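Local structure of choline binding protein PCPA (Streptococcus pneumoniae, 4CP6) at residues 180-194 / 203-217. The protein is a choline-binding surface protein and vaccine antigen of the pneumococcus, probably held on choline of the cell wall and presenting a leucine-rich-repeat domain. Residues are numbered along the deposited sequence; the frame is centred on the assembly and turned at random.
Sequences HEAFANLSNLEKLTL and SNLFRLTTSLKHVDV
Thr209 ties its coil to the one before it through a single buried hydroxyl: OG1 donates to Phe183 O (2.8 Å), in the carbonyl plane on a lone pair, and accepts Leu186 N at 2.9 Å in a nearly straight bond of 168°. Further along, Ser211 OG donates to Leu189 O (2.7 Å), approaching from above the carbonyl plane; chi1 of 54°, with OG between the backbone N and carbonyl carbon, turns the hydroxyl to that oxygen. Backbone bonds recur along the pair of coils, from Glu181 N to Ser203 O, Asn185 N to Arg207 O and Lys213 N to Glu190 O, and in the parallel strands 191-194 and 214-217 from Asp216 N to Leu192 O and Leu194 N to Asp216 O.

In the interior, the Phe183 and Phe206 rings of successive coils lie side by side, their planes 26° apart but slid so far that they hardly overlap (centroids 6.0 Å apart). Leu192 CD2 meets the edge of the Phe206 ring at CE1 (3.9 Å), and Tyr241 stacks on the same ring.

On the outer surface Glu190 OE2 forms a salt bridge with Lys213 NZ (3.4 Å), and Lys191 CB sits over one face of the His214 ring in a CH-pi contact. At the Glu181-Ala184 turn and Asn185 beyond it, one water joins Arg207 NH1 to Asn185 OD1; a second, held by Asn185 ND2 and Glu181 OE1, is bonded only weakly to NH1. Arg207 NE is hydrogen-bonded to Tyr263 OH, and Asn185 ND2 to Ser159 OG.

Equivalent residues stacked coil upon coil, leucines and phenylalanines inward and a short parallel sheet along one side, are the signature of a leucine-rich-repeat solenoid, here of the BspA type.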
ATOM      1  N   HIS A 180       8.090  -0.076   0.686  1.00  9.87           N
ATOM      2  CA  HIS A 180       6.783   0.122   1.301  1.00 10.03           C
ATOM      3  C   HIS A 180       5.965   1.161   0.532  1.00 10.46           C
ATOM      4  O   HIS A 180       6.434   2.274   0.271  1.00 10.17           O
ATOM      5  CB  HIS A 180       7.042   0.621   2.743  1.00 11.15           C
ATOM      6  CG  HIS A 180       5.867   0.889   3.643  1.00 16.03           C
ATOM      7  ND1 HIS A 180       5.516   2.180   4.019  1.00 19.14           N
ATOM      8  CD2 HIS A 180       5.102   0.010   4.330  1.00 17.95           C
ATOM      9  CE1 HIS A 180       4.520   2.039   4.898  1.00 18.14           C
ATOM     10  NE2 HIS A 180       4.250   0.754   5.128  1.00 19.04           N
ATOM     11  N   GLU A 181       4.719   0.811   0.181  1.00  9.67           N
ATOM     12  CA  GLU A 181       3.747   1.726  -0.431  1.00  9.57           C
ATOM     13  C   GLU A 181       4.232   2.414  -1.694  1.00 10.69           C
ATOM     14  O   GLU A 181       3.663   3.449  -2.069  1.00  9.82           O
ATOM     15  CB  GLU A 181       3.263   2.774   0.598  1.00 11.21           C
ATOM     16  CG  GLU A 181       2.609   2.090   1.798  1.00 11.21           C
ATOM     17  CD  GLU A 181       1.855   2.952   2.781  1.00 21.39           C
ATOM     18  OE1 GLU A 181       1.519   4.094   2.413  1.00 21.78           O
ATOM     19  OE2 GLU A 181       1.470   2.431   3.853  1.00 18.84           O
ATOM     20  N   ALA A 182       5.181   1.810  -2.418  1.00  8.96           N
ATOM     21  CA  ALA A 182       5.679   2.494  -3.630  1.00  8.81           C
ATOM     22  C   ALA A 182       4.597   2.731  -4.672  1.00 10.64           C
ATOM     23  O   ALA A 182       4.696   3.703  -5.430  1.00 10.80           O
ATOM     24  CB  ALA A 182       6.832   1.736  -4.240  1.00 10.80           C
ATOM     25  N   PHE A 183       3.595   1.832  -4.725  1.00  9.38           N
ATOM     26  CA  PHE A 183       2.526   1.904  -5.729  1.00  8.98           C
ATOM     27  C   PHE A 183       1.176   2.054  -5.056  1.00 11.41           C
ATOM     28  O   PHE A 183       0.174   1.485  -5.520  1.00 11.08           O
ATOM     29  CB  PHE A 183       2.560   0.626  -6.609  1.00 10.24           C
ATOM     30  CG  PHE A 183       3.893   0.345  -7.268  1.00 11.49           C
ATOM     31  CD1 PHE A 183       4.580   1.348  -7.946  1.00 14.36           C
ATOM     32  CD2 PHE A 183       4.458  -0.927  -7.218  1.00 12.33           C
ATOM     33  CE1 PHE A 183       5.843   1.093  -8.514  1.00 13.79           C
ATOM     34  CE2 PHE A 183       5.691  -1.187  -7.836  1.00 14.43           C
ATOM     35  CZ  PHE A 183       6.376  -0.176  -8.458  1.00 12.12           C
ATOM     36  N   ALA A 184       1.152   2.846  -3.970  1.00  9.09           N
ATOM     37  CA  ALA A 184      -0.054   3.072  -3.183  1.00  9.30           C
ATOM     38  C   ALA A 184      -0.872   4.250  -3.735  1.00 10.69           C
ATOM     39  O   ALA A 184      -0.346   5.132  -4.435  1.00 10.56           O
ATOM     40  CB  ALA A 184       0.356   3.368  -1.746  1.00 11.06           C
ATOM     41  N   ASN A 185      -2.177   4.262  -3.412  1.00  9.41           N
ATOM     42  CA  ASN A 185      -3.081   5.374  -3.769  1.00  9.46           C
ATOM     43  C   ASN A 185      -3.148   5.658  -5.250  1.00 11.24           C
ATOM     44  O   ASN A 185      -3.288   6.842  -5.649  1.00 12.05           O
ATOM     45  CB  ASN A 185      -2.700   6.673  -3.003  1.00 10.74           C
ATOM     46  CG  ASN A 185      -2.671   6.451  -1.520  1.00 12.32           C
ATOM     47  OD1 ASN A 185      -3.726   6.337  -0.889  1.00 13.59           O
ATOM     48  ND2 ASN A 185      -1.459   6.321  -0.952  1.00 12.29           N
ATOM     49  N   LEU A 186      -3.050   4.603  -6.077  1.00 10.43           N
ATOM     50  CA  LEU A 186      -3.150   4.789  -7.514  1.00  9.53           C
ATOM     51  C   LEU A 186      -4.571   4.576  -8.005  1.00 11.69           C
ATOM     52  O   LEU A 186      -5.312   3.793  -7.420  1.00 12.80           O
ATOM     53  CB  LEU A 186      -2.206   3.873  -8.270  1.00  9.91           C
ATOM     54  CG  LEU A 186      -0.714   3.944  -7.867  1.00 10.08           C
ATOM     55  CD1 LEU A 186       0.147   2.932  -8.674  1.00 13.00           C
ATOM     56  CD2 LEU A 186      -0.131   5.351  -7.966  1.00 12.83           C
ATOM     57  N   SER A 187      -4.939   5.228  -9.120  1.00 11.06           N
ATOM     58  CA  SER A 187      -6.324   5.183  -9.593  1.00 11.44           C
ATOM     59  C   SER A 187      -6.458   4.784 -11.050  1.00 13.56           C
ATOM     60  O   SER A 187      -7.587   4.514 -11.474  1.00 13.75           O
ATOM     61  CB  SER A 187      -6.963   6.568  -9.446  1.00 14.06           C
ATOM     62  OG  SER A 187      -6.923   7.026  -8.106  1.00 19.37           O
ATOM     63  N   ASN A 188      -5.364   4.766 -11.830  1.00 11.21           N
ATOM     64  CA  ASN A 188      -5.452   4.501 -13.261  1.00 12.78           C
ATOM     65  C   ASN A 188      -4.471   3.468 -13.768  1.00 13.29           C
ATOM     66  O   ASN A 188      -4.322   3.330 -14.990  1.00 13.94           O
ATOM     67  CB  ASN A 188      -5.294   5.821 -14.043  1.00 13.57           C
ATOM     68  CG  ASN A 188      -6.573   6.615 -14.017  1.00 24.48           C
ATOM     69  OD1 ASN A 188      -6.720   7.574 -13.264  1.00 25.85           O
ATOM     70  ND2 ASN A 188      -7.580   6.133 -14.718  1.00 21.94           N
ATOM     71  N   LEU A 189      -3.792   2.742 -12.855  1.00 10.87           N
ATOM     72  CA  LEU A 189      -2.810   1.733 -13.259  1.00 10.73           C
ATOM     73  C   LEU A 189      -3.476   0.349 -13.275  1.00 12.46           C
ATOM     74  O   LEU A 189      -3.812  -0.197 -12.228  1.00 12.92           O
ATOM     75  CB  LEU A 189      -1.635   1.712 -12.274  1.00 11.22           C
ATOM     76  CG  LEU A 189      -0.457   0.781 -12.692  1.00 14.54           C
ATOM     77  CD1 LEU A 189       0.243   1.255 -13.984  1.00 14.41           C
ATOM     78  CD2 LEU A 189       0.542   0.635 -11.569  1.00 16.55           C
ATOM     79  N   GLU A 190      -3.690  -0.205 -14.462  1.00 11.31           N
ATOM     80  CA  GLU A 190      -4.431  -1.458 -14.539  1.00 11.48           C
ATOM     81  C   GLU A 190      -3.575  -2.710 -14.481  1.00 13.67           C
ATOM     82  O   GLU A 190      -4.092  -3.798 -14.202  1.00 13.62           O
ATOM     83  CB  GLU A 190      -5.306  -1.487 -15.805  1.00 13.03           C
ATOM     84  CG  GLU A 190      -6.303  -0.332 -15.824  1.00 20.40           C
ATOM     85  CD  GLU A 190      -7.415  -0.422 -16.854  1.00 45.37           C
ATOM     86  OE1 GLU A 190      -7.106  -0.463 -18.066  1.00 41.21           O
ATOM     87  OE2 GLU A 190      -8.599  -0.386 -16.450  1.00 39.29           O
ATOM     88  N   LYS A 191      -2.285  -2.580 -14.734  1.00 12.01           N
ATOM     89  CA  LYS A 191      -1.414  -3.757 -14.704  1.00 12.33           C
ATOM     90  C   LYS A 191      -0.010  -3.347 -14.417  1.00 13.54           C
ATOM     91  O   LYS A 191       0.366  -2.182 -14.632  1.00 13.26           O
ATOM     92  CB  LYS A 191      -1.500  -4.542 -16.036  1.00 14.43           C
ATOM     93  CG  LYS A 191      -1.011  -3.774 -17.268  1.00 20.02           C
ATOM     94  CD  LYS A 191      -1.312  -4.544 -18.562  1.00 27.16           C
ATOM     95  CE  LYS A 191      -0.557  -3.977 -19.752  1.00 29.65           C
ATOM     96  NZ  LYS A 191      -1.036  -4.567 -21.044  1.00 36.95           N
ATOM     97  N   LEU A 192       0.784  -4.310 -13.933  1.00 13.41           N
ATOM     98  CA  LEU A 192       2.189  -4.134 -13.615  1.00 14.41           C
ATOM     99  C   LEU A 192       2.847  -5.494 -13.780  1.00 14.23           C
ATOM    100  O   LEU A 192       2.228  -6.496 -13.429  1.00 13.33           O
ATOM    101  CB  LEU A 192       2.321  -3.649 -12.133  1.00 16.44           C
ATOM    102  CG  LEU A 192       3.714  -3.367 -11.599  1.00 20.89           C
ATOM    103  CD1 LEU A 192       4.314  -2.120 -12.258  1.00 22.01           C
ATOM    104  CD2 LEU A 192       3.688  -3.199 -10.102  1.00 24.64           C
ATOM    105  N   THR A 193       4.094  -5.532 -14.294  1.00 13.21           N
ATOM    106  CA  THR A 193       4.883  -6.762 -14.370  1.00 12.52           C
ATOM    107  C   THR A 193       6.153  -6.579 -13.576  1.00 13.37           C
ATOM    108  O   THR A 193       6.996  -5.728 -13.930  1.00 13.40           O
ATOM    109  CB  THR A 193       5.243  -7.111 -15.797  1.00 13.21           C
ATOM    110  OG1 THR A 193       4.037  -7.292 -16.534  1.00 15.39           O
ATOM    111  CG2 THR A 193       6.070  -8.413 -15.873  1.00 16.22           C
ATOM    112  N   LEU A 194       6.329  -7.415 -12.538  1.00 10.74           N
ATOM    113  CA  LEU A 194       7.549  -7.361 -11.744  1.00 11.02           C
ATOM    114  C   LEU A 194       8.690  -8.063 -12.491  1.00 12.83           C
ATOM    115  O   LEU A 194       8.565  -9.240 -12.840  1.00 11.90           O
ATOM    116  CB  LEU A 194       7.363  -8.011 -10.350  1.00 11.88           C
ATOM    117  CG  LEU A 194       6.301  -7.381  -9.445  1.00 14.33           C
ATOM    118  CD1 LEU A 194       6.189  -8.158  -8.137  1.00 16.26           C
ATOM    119  CD2 LEU A 194       6.638  -5.917  -9.145  1.00 18.60           C
ATOM    120  N   SER A 203       6.087  -3.628   2.546  1.00  9.88           N
ATOM    121  CA  SER A 203       4.680  -3.871   2.889  1.00 10.22           C
ATOM    122  C   SER A 203       3.748  -2.835   2.261  1.00 11.01           C
ATOM    123  O   SER A 203       4.152  -1.723   1.880  1.00 10.46           O
ATOM    124  CB  SER A 203       4.494  -3.868   4.403  1.00 13.73           C
ATOM    125  OG  SER A 203       4.891  -2.599   4.871  1.00 19.00           O
ATOM    126  N   ASN A 204       2.460  -3.216   2.136  1.00 11.49           N
ATOM    127  CA  ASN A 204       1.389  -2.332   1.663  1.00 11.72           C
ATOM    128  C   ASN A 204       1.736  -1.693   0.350  1.00 12.12           C
ATOM    129  O   ASN A 204       1.450  -0.517   0.122  1.00 11.31           O
ATOM    130  CB  ASN A 204       1.079  -1.274   2.734  1.00 12.45           C
ATOM    131  CG  ASN A 204       0.748  -1.928   4.039  1.00 17.08           C
ATOM    132  OD1 ASN A 204       0.354  -3.108   4.044  1.00 17.68           O
ATOM    133  ND2 ASN A 204       0.847  -1.172   5.105  1.00 19.43           N
ATOM    134  N   LEU A 205       2.338  -2.489  -0.539  1.00 10.31           N
ATOM    135  CA  LEU A 205       2.845  -1.968  -1.798  1.00 11.07           C
ATOM    136  C   LEU A 205       1.804  -1.254  -2.622  1.00 11.41           C
ATOM    137  O   LEU A 205       2.139  -0.286  -3.310  1.00 10.52           O
ATOM    138  CB  LEU A 205       3.460  -3.126  -2.603  1.00 12.36           C
ATOM    139  CG  LEU A 205       4.179  -2.795  -3.875  1.00 14.85           C
ATOM    140  CD1 LEU A 205       5.309  -1.789  -3.655  1.00 15.05           C
ATOM    141  CD2 LEU A 205       4.779  -4.056  -4.488  1.00 15.72           C
ATOM    142  N   PHE A 206       0.563  -1.756  -2.562  1.00  9.88           N
ATOM    143  CA  PHE A 206      -0.538  -1.232  -3.348  1.00  9.30           C
ATOM    144  C   PHE A 206      -1.621  -0.611  -2.453  1.00 10.73           C
ATOM    145  O   PHE A 206      -2.779  -0.534  -2.864  1.00 10.63           O
ATOM    146  CB  PHE A 206      -1.125  -2.369  -4.187  1.00 11.30           C
ATOM    147  CG  PHE A 206      -0.082  -3.016  -5.073  1.00 10.60           C
ATOM    148  CD1 PHE A 206       0.389  -2.365  -6.201  1.00 12.30           C
ATOM    149  CD2 PHE A 206       0.396  -4.294  -4.801  1.00 11.66           C
ATOM    150  CE1 PHE A 206       1.358  -2.958  -7.022  1.00 13.55           C
ATOM    151  CE2 PHE A 206       1.364  -4.889  -5.630  1.00 13.48           C
ATOM    152  CZ  PHE A 206       1.812  -4.221  -6.748  1.00 12.99           C
ATOM    153  N   ARG A 207      -1.267  -0.166  -1.242  1.00 10.29           N
ATOM    154  CA  ARG A 207      -2.254   0.338  -0.291  1.00  9.85           C
ATOM    155  C   ARG A 207      -3.193   1.351  -0.924  1.00 10.38           C
ATOM    156  O   ARG A 207      -2.729   2.318  -1.491  1.00 10.80           O
ATOM    157  CB  ARG A 207      -1.538   0.954   0.915  1.00 10.94           C
ATOM    158  CG  ARG A 207      -2.503   1.562   1.946  1.00 13.73           C
ATOM    159  CD  ARG A 207      -1.775   2.164   3.156  1.00 14.72           C
ATOM    160  NE  ARG A 207      -2.734   2.841   4.040  1.00 18.26           N
ATOM    161  CZ  ARG A 207      -3.190   4.084   3.887  1.00 33.34           C
ATOM    162  NH1 ARG A 207      -2.766   4.835   2.884  1.00 24.37           N
ATOM    163  NH2 ARG A 207      -4.090   4.573   4.724  1.00 29.07           N
ATOM    164  N   LEU A 208      -4.517   1.140  -0.805  1.00 10.13           N
ATOM    165  CA  LEU A 208      -5.564   2.051  -1.291  1.00 11.27           C
ATOM    166  C   LEU A 208      -5.596   2.222  -2.802  1.00 11.80           C
ATOM    167  O   LEU A 208      -6.402   3.016  -3.310  1.00 12.87           O
ATOM    168  CB  LEU A 208      -5.492   3.420  -0.589  1.00 12.39           C
ATOM    169  CG  LEU A 208      -5.676   3.486   0.950  1.00 20.58           C
ATOM    170  CD1 LEU A 208      -5.959   4.918   1.401  1.00 20.88           C
ATOM    171  CD2 LEU A 208      -6.760   2.607   1.473  1.00 20.08           C
ATOM    172  N   THR A 209      -4.810   1.427  -3.542  1.00 10.32           N
ATOM    173  CA  THR A 209      -4.901   1.454  -4.999  1.00  9.69           C
ATOM    174  C   THR A 209      -6.220   0.776  -5.455  1.00 11.15           C
ATOM    175  O   THR A 209      -6.648  -0.214  -4.863  1.00 11.18           O
ATOM    176  CB  THR A 209      -3.641   0.838  -5.589  1.00 11.32           C
ATOM    177  OG1 THR A 209      -2.621   1.811  -5.362  1.00 10.43           O
ATOM    178  CG2 THR A 209      -3.753   0.582  -7.103  1.00 11.44           C
ATOM    179  N   THR A 210      -6.859   1.350  -6.489  1.00 10.47           N
ATOM    180  CA  THR A 210      -8.198   0.926  -6.886  1.00 10.87           C
ATOM    181  C   THR A 210      -8.306   0.470  -8.328  1.00 13.76           C
ATOM    182  O   THR A 210      -9.424   0.205  -8.783  1.00 13.06           O
ATOM    183  CB  THR A 210      -9.157   2.116  -6.685  1.00 12.56           C
ATOM    184  OG1 THR A 210      -8.671   3.245  -7.425  1.00 12.54           O
ATOM    185  CG2 THR A 210      -9.336   2.494  -5.215  1.00 12.93           C
ATOM    186  N   SER A 211      -7.183   0.375  -9.039  1.00 11.30           N
ATOM    187  CA  SER A 211      -7.187   0.180 -10.479  1.00 10.84           C
ATOM    188  C   SER A 211      -6.641  -1.130 -11.024  1.00 12.90           C
ATOM    189  O   SER A 211      -6.896  -1.457 -12.198  1.00 12.49           O
ATOM    190  CB  SER A 211      -6.392   1.327 -11.092  1.00 12.47           C
ATOM    191  OG  SER A 211      -5.096   1.421 -10.505  1.00 12.13           O
ATOM    192  N   LEU A 212      -5.840  -1.850 -10.234  1.00 10.49           N
ATOM    193  CA  LEU A 212      -5.159  -3.031 -10.787  1.00 10.02           C
ATOM    194  C   LEU A 212      -6.080  -4.187 -11.095  1.00 11.79           C
ATOM    195  O   LEU A 212      -6.900  -4.562 -10.256  1.00 11.04           O
ATOM    196  CB  LEU A 212      -4.033  -3.495  -9.857  1.00 10.32           C
ATOM    197  CG  LEU A 212      -2.835  -2.550  -9.813  1.00 12.13           C
ATOM    198  CD1 LEU A 212      -2.006  -2.770  -8.529  1.00 11.26           C
ATOM    199  CD2 LEU A 212      -1.947  -2.737 -11.040  1.00 12.71           C
ATOM    200  N   LYS A 213      -5.909  -4.777 -12.296  1.00 11.66           N
ATOM    201  CA  LYS A 213      -6.645  -5.986 -12.669  1.00 11.76           C
ATOM    202  C   LYS A 213      -5.749  -7.217 -12.513  1.00 13.79           C
ATOM    203  O   LYS A 213      -6.242  -8.312 -12.241  1.00 13.85           O
ATOM    204  CB  LYS A 213      -7.111  -5.870 -14.133  1.00 12.99           C
ATOM    205  CG  LYS A 213      -8.176  -4.811 -14.329  1.00 13.97           C
ATOM    206  CD  LYS A 213      -8.557  -4.651 -15.813  1.00 16.69           C
ATOM    207  CE  LYS A 213      -9.628  -3.586 -15.944  1.00 19.46           C
ATOM    208  NZ  LYS A 213     -10.032  -3.387 -17.367  1.00 26.33           N
ATOM    209  N   HIS A 214      -4.437  -7.031 -12.689  1.00 12.46           N
ATOM    210  CA  HIS A 214      -3.510  -8.146 -12.575  1.00 13.73           C
ATOM    211  C   HIS A 214      -2.106  -7.630 -12.333  1.00 14.85           C
ATOM    212  O   HIS A 214      -1.706  -6.569 -12.825  1.00 14.21           O
ATOM    213  CB  HIS A 214      -3.579  -9.141 -13.788  1.00 16.98           C
ATOM    214  CG  HIS A 214      -3.288  -8.544 -15.129  1.00 20.27           C
ATOM    215  ND1 HIS A 214      -4.287  -7.947 -15.889  1.00 22.64           N
ATOM    216  CD2 HIS A 214      -2.136  -8.536 -15.843  1.00 20.41           C
ATOM    217  CE1 HIS A 214      -3.702  -7.551 -17.015  1.00 21.19           C
ATOM    218  NE2 HIS A 214      -2.411  -7.886 -17.038  1.00 21.64           N
ATOM    219  N   VAL A 215      -1.387  -8.357 -11.491  1.00 12.84           N
ATOM    220  CA  VAL A 215       0.031  -8.107 -11.215  1.00 12.03           C
ATOM    221  C   VAL A 215       0.737  -9.353 -11.748  1.00 16.37           C
ATOM    222  O   VAL A 215       0.477 -10.457 -11.269  1.00 16.83           O
ATOM    223  CB  VAL A 215       0.333  -7.859  -9.713  1.00 15.15           C
ATOM    224  CG1 VAL A 215       1.845  -7.703  -9.503  1.00 15.71           C
ATOM    225  CG2 VAL A 215      -0.428  -6.628  -9.188  1.00 14.74           C
ATOM    226  N   ASP A 216       1.571  -9.177 -12.764  1.00 13.64           N
ATOM    227  CA  ASP A 216       2.325 -10.278 -13.388  1.00 13.34           C
ATOM    228  C   ASP A 216       3.741 -10.339 -12.827  1.00 13.77           C
ATOM    229  O   ASP A 216       4.235  -9.351 -12.272  1.00 12.53           O
ATOM    230  CB  ASP A 216       2.386 -10.081 -14.921  1.00 15.05           C
ATOM    231  CG  ASP A 216       1.058 -10.093 -15.654  1.00 24.26           C
ATOM    232  OD1 ASP A 216       0.028 -10.298 -15.000  1.00 24.58           O
ATOM    233  OD2 ASP A 216       1.059  -9.893 -16.890  1.00 26.41           O
ATOM    234  N   VAL A 217       4.382 -11.505 -12.951  1.00 13.04           N
ATOM    235  CA  VAL A 217       5.742 -11.709 -12.474  1.00 11.58           C
ATOM    236  C   VAL A 217       6.515 -12.344 -13.620  1.00 13.35           C
ATOM    237  O   VAL A 217       6.082 -13.389 -14.153  1.00 14.31           O
ATOM    238  CB  VAL A 217       5.779 -12.607 -11.226  1.00 13.28           C
ATOM    239  CG1 VAL A 217       7.215 -12.946 -10.850  1.00 14.17           C
ATOM    240  CG2 VAL A 217       5.079 -11.949 -10.047  1.00 12.67           C
TER
HETATM  241  O   HOH W   1      -0.514   5.489   1.653  1.00 27.51           O
HETATM  242  O   HOH W   2      -3.792   7.506   1.656  1.00 25.65           O
HETATM  243  O   HOH W   3      -6.400   5.226  -4.783  1.00 29.55           O
HETATM  244  O   HOH W   4      -9.704   3.826  -9.859  1.00 18.93           O
HETATM  245  O   HOH W   5      -8.437   5.730  -6.314  1.00 27.86           O
HETATM  246  O   HOH W   6      -9.047  -0.699 -13.697  1.00 23.21           O